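Local coordinates for fructose-like phosphotransferase enzyme IIB component 3 (Escherichia coli K12, PDB 4TN5), which probably carries a phosphoryl group on a cysteine, passing it from the EIIA component to fructose as the sugar is taken up across the membrane, at residues V59-T64 and R78-S83. Numbering follows the deposited sequence.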
loop_
_atom_site.group_PDB
_atom_site.type_symbol
_atom_site.label_atom_id
_atom_site.label_comp_id
_atom_site.label_asym_id
_atom_site.label_seq_id
_atom_site.Cartn_x
_atom_site.Cartn_y
_atom_site.Cartn_z
ATOM N N VAL A 59 0.606 13.675 -0.298
ATOM C CA VAL A 59 1.224 12.429 0.138
ATOM C C VAL A 59 1.468 12.465 1.645
ATOM O O VAL A 59 1.713 13.527 2.217
ATOM C CB VAL A 59 2.550 12.161 -0.621
ATOM C CG1 VAL A 59 3.544 13.281 -0.374
ATOM C CG2 VAL A 59 3.143 10.806 -0.246
ATOM N N ALA A 60 1.375 11.306 2.290
ATOM C CA ALA A 60 1.659 11.202 3.714
ATOM C C ALA A 60 2.971 10.462 3.949
ATOM O O ALA A 60 3.370 9.620 3.148
ATOM C CB ALA A 60 0.516 10.501 4.434
ATOM N N LEU A 61 3.653 10.790 5.039
ATOM C CA LEU A 61 4.855 10.060 5.422
ATOM C C LEU A 61 4.684 9.476 6.815
ATOM O O LEU A 61 4.454 10.201 7.782
ATOM C CB LEU A 61 6.090 10.960 5.363
ATOM C CG LEU A 61 7.416 10.271 5.700
ATOM C CD1 LEU A 61 7.609 9.030 4.846
ATOM C CD2 LEU A 61 8.582 11.228 5.520
ATOM N N LEU A 62 4.789 8.156 6.913
ATOM C CA LEU A 62 4.589 7.474 8.182
ATOM C C LEU A 62 5.901 6.920 8.716
ATOM O O LEU A 62 6.352 5.849 8.310
ATOM C CB LEU A 62 3.550 6.362 8.029
ATOM C CG LEU A 62 2.229 6.821 7.407
ATOM C CD1 LEU A 62 1.245 5.667 7.303
ATOM C CD2 LEU A 62 1.628 7.977 8.196
ATOM N N ILE A 63 6.511 7.668 9.627
ATOM C CA ILE A 63 7.772 7.273 10.233
ATOM C C ILE A 63 7.498 6.620 11.580
ATOM O O ILE A 63 7.399 7.302 12.598
ATOM C CB ILE A 63 8.683 8.491 10.446
ATOM C CG1 ILE A 63 8.656 9.393 9.209
ATOM C CG2 ILE A 63 10.098 8.047 10.777
ATOM C CD1 ILE A 63 9.427 10.682 9.375
ATOM N N THR A 64 7.374 5.298 11.589
ATOM C CA THR A 64 6.972 4.607 12.807
ATOM C C THR A 64 7.487 3.178 12.922
ATOM O O THR A 64 7.585 2.450 11.933
ATOM C CB THR A 64 5.438 4.589 12.954
ATOM O OG1 THR A 64 5.075 3.853 14.129
ATOM C CG2 THR A 64 4.788 3.947 11.735
ATOM N N ARG A 78 -1.904 8.579 -0.790
ATOM C CA ARG A 78 -0.597 8.165 -1.259
ATOM C C ARG A 78 0.307 8.305 -0.052
ATOM O O ARG A 78 0.331 9.364 0.572
ATOM C CB ARG A 78 -0.097 9.112 -2.343
ATOM C CG ARG A 78 -0.925 9.160 -3.606
ATOM C CD ARG A 78 -0.416 10.277 -4.498
ATOM N NE ARG A 78 -0.940 10.187 -5.854
ATOM C CZ ARG A 78 -0.323 9.556 -6.845
ATOM N NH1 ARG A 78 0.837 8.951 -6.628
ATOM N NH2 ARG A 78 -0.868 9.519 -8.052
ATOM N N TYR A 79 1.039 7.255 0.303
ATOM C CA TYR A 79 1.976 7.393 1.413
ATOM C C TYR A 79 3.194 6.479 1.381
ATOM O O TYR A 79 3.198 5.430 0.735
ATOM C CB TYR A 79 1.262 7.313 2.776
ATOM C CG TYR A 79 0.757 5.947 3.191
ATOM C CD1 TYR A 79 1.614 5.006 3.751
ATOM C CD2 TYR A 79 -0.586 5.615 3.065
ATOM C CE1 TYR A 79 1.153 3.764 4.145
ATOM C CE2 TYR A 79 -1.055 4.375 3.461
ATOM C CZ TYR A 79 -0.180 3.454 3.999
ATOM O OH TYR A 79 -0.643 2.220 4.393
ATOM N N VAL A 80 4.232 6.914 2.085
ATOM C CA VAL A 80 5.427 6.121 2.306
ATOM C C VAL A 80 5.522 5.823 3.794
ATOM O O VAL A 80 5.370 6.721 4.622
ATOM C CB VAL A 80 6.693 6.882 1.874
ATOM C CG1 VAL A 80 7.938 6.052 2.154
ATOM C CG2 VAL A 80 6.613 7.250 0.406
ATOM N N GLN A 81 5.758 4.563 4.137
ATOM C CA GLN A 81 5.909 4.184 5.535
ATOM C C GLN A 81 7.272 3.557 5.795
ATOM O O GLN A 81 7.749 2.734 5.014
ATOM C CB GLN A 81 4.794 3.230 5.969
ATOM C CG GLN A 81 4.911 2.770 7.415
ATOM C CD GLN A 81 3.668 2.058 7.909
ATOM O OE1 GLN A 81 2.582 2.221 7.353
ATOM N NE2 GLN A 81 3.821 1.262 8.962
ATOM N N CYS A 82 7.897 3.958 6.897
ATOM C CA CYS A 82 9.177 3.396 7.302
ATOM C C CYS A 82 9.347 3.516 8.810
ATOM O O CYS A 82 8.632 4.272 9.467
ATOM C CB CYS A 82 10.328 4.107 6.589
ATOM S SG CYS A 82 10.530 5.843 7.047
ATOM N N SER A 83 10.294 2.762 9.357
ATOM C CA SER A 83 10.597 2.837 10.778
ATOM C C SER A 83 11.415 4.090 11.067
ATOM O O SER A 83 11.998 4.681 10.158
ATOM C CB SER A 83 11.358 1.590 11.229
ATOM O OG SER A 83 12.510 1.378 10.433
#
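One face of the Tyr79 ring takes the CD1 methyl of Leu62, a CH-pi contact with Leu62 CD1 4.0 Å from the Tyr79 ring centroid and offset toward the rim at Tyr79 CD1 and CE1. Tyr79 gets there because its CG sits between the backbone N and carbonyl carbon (chi1 72°), which leans the ring, as it rises from the sheet, toward Leu62. The ring of His109, on the neighbouring strand 108-111, also meets Tyr79, with planes about 30° apart, and a nickel ion is bound near this side chain. The flat amide of Gln81 lies on the same side of the sheet: OE1 is 3.7 Å from Leu62 CD1, while NE2 approaches Thr64 CG2. Beneath these groups two adjacent parallel strands of the central sheet of this alpha/beta EIIB domain run side by side, Ala60 beside Tyr79 and Leu62 beside Gln81, with strand 3-9 flanking 59-64 on its other side. Five backbone hydrogen bonds alternate between them, from Ala60 N to Arg78 O (2.8 Å) through the almost straight Leu62 N to Val80 O (178°) to Thr64 N and Cys82 O (2.7 Å). On the opposite face, Leu61 and Val80 lie side by side under helix 92-103, CD1 of Leu61 being 3.8 Å from Val80 CB, and Ile63 and Cys82 both reach Phe87 of helix 84-89. The Thr64 side chain, whose OG1 bonds to Ile66 O, lies about 7 Å from that of Cys10, the inferred phosphocysteine site.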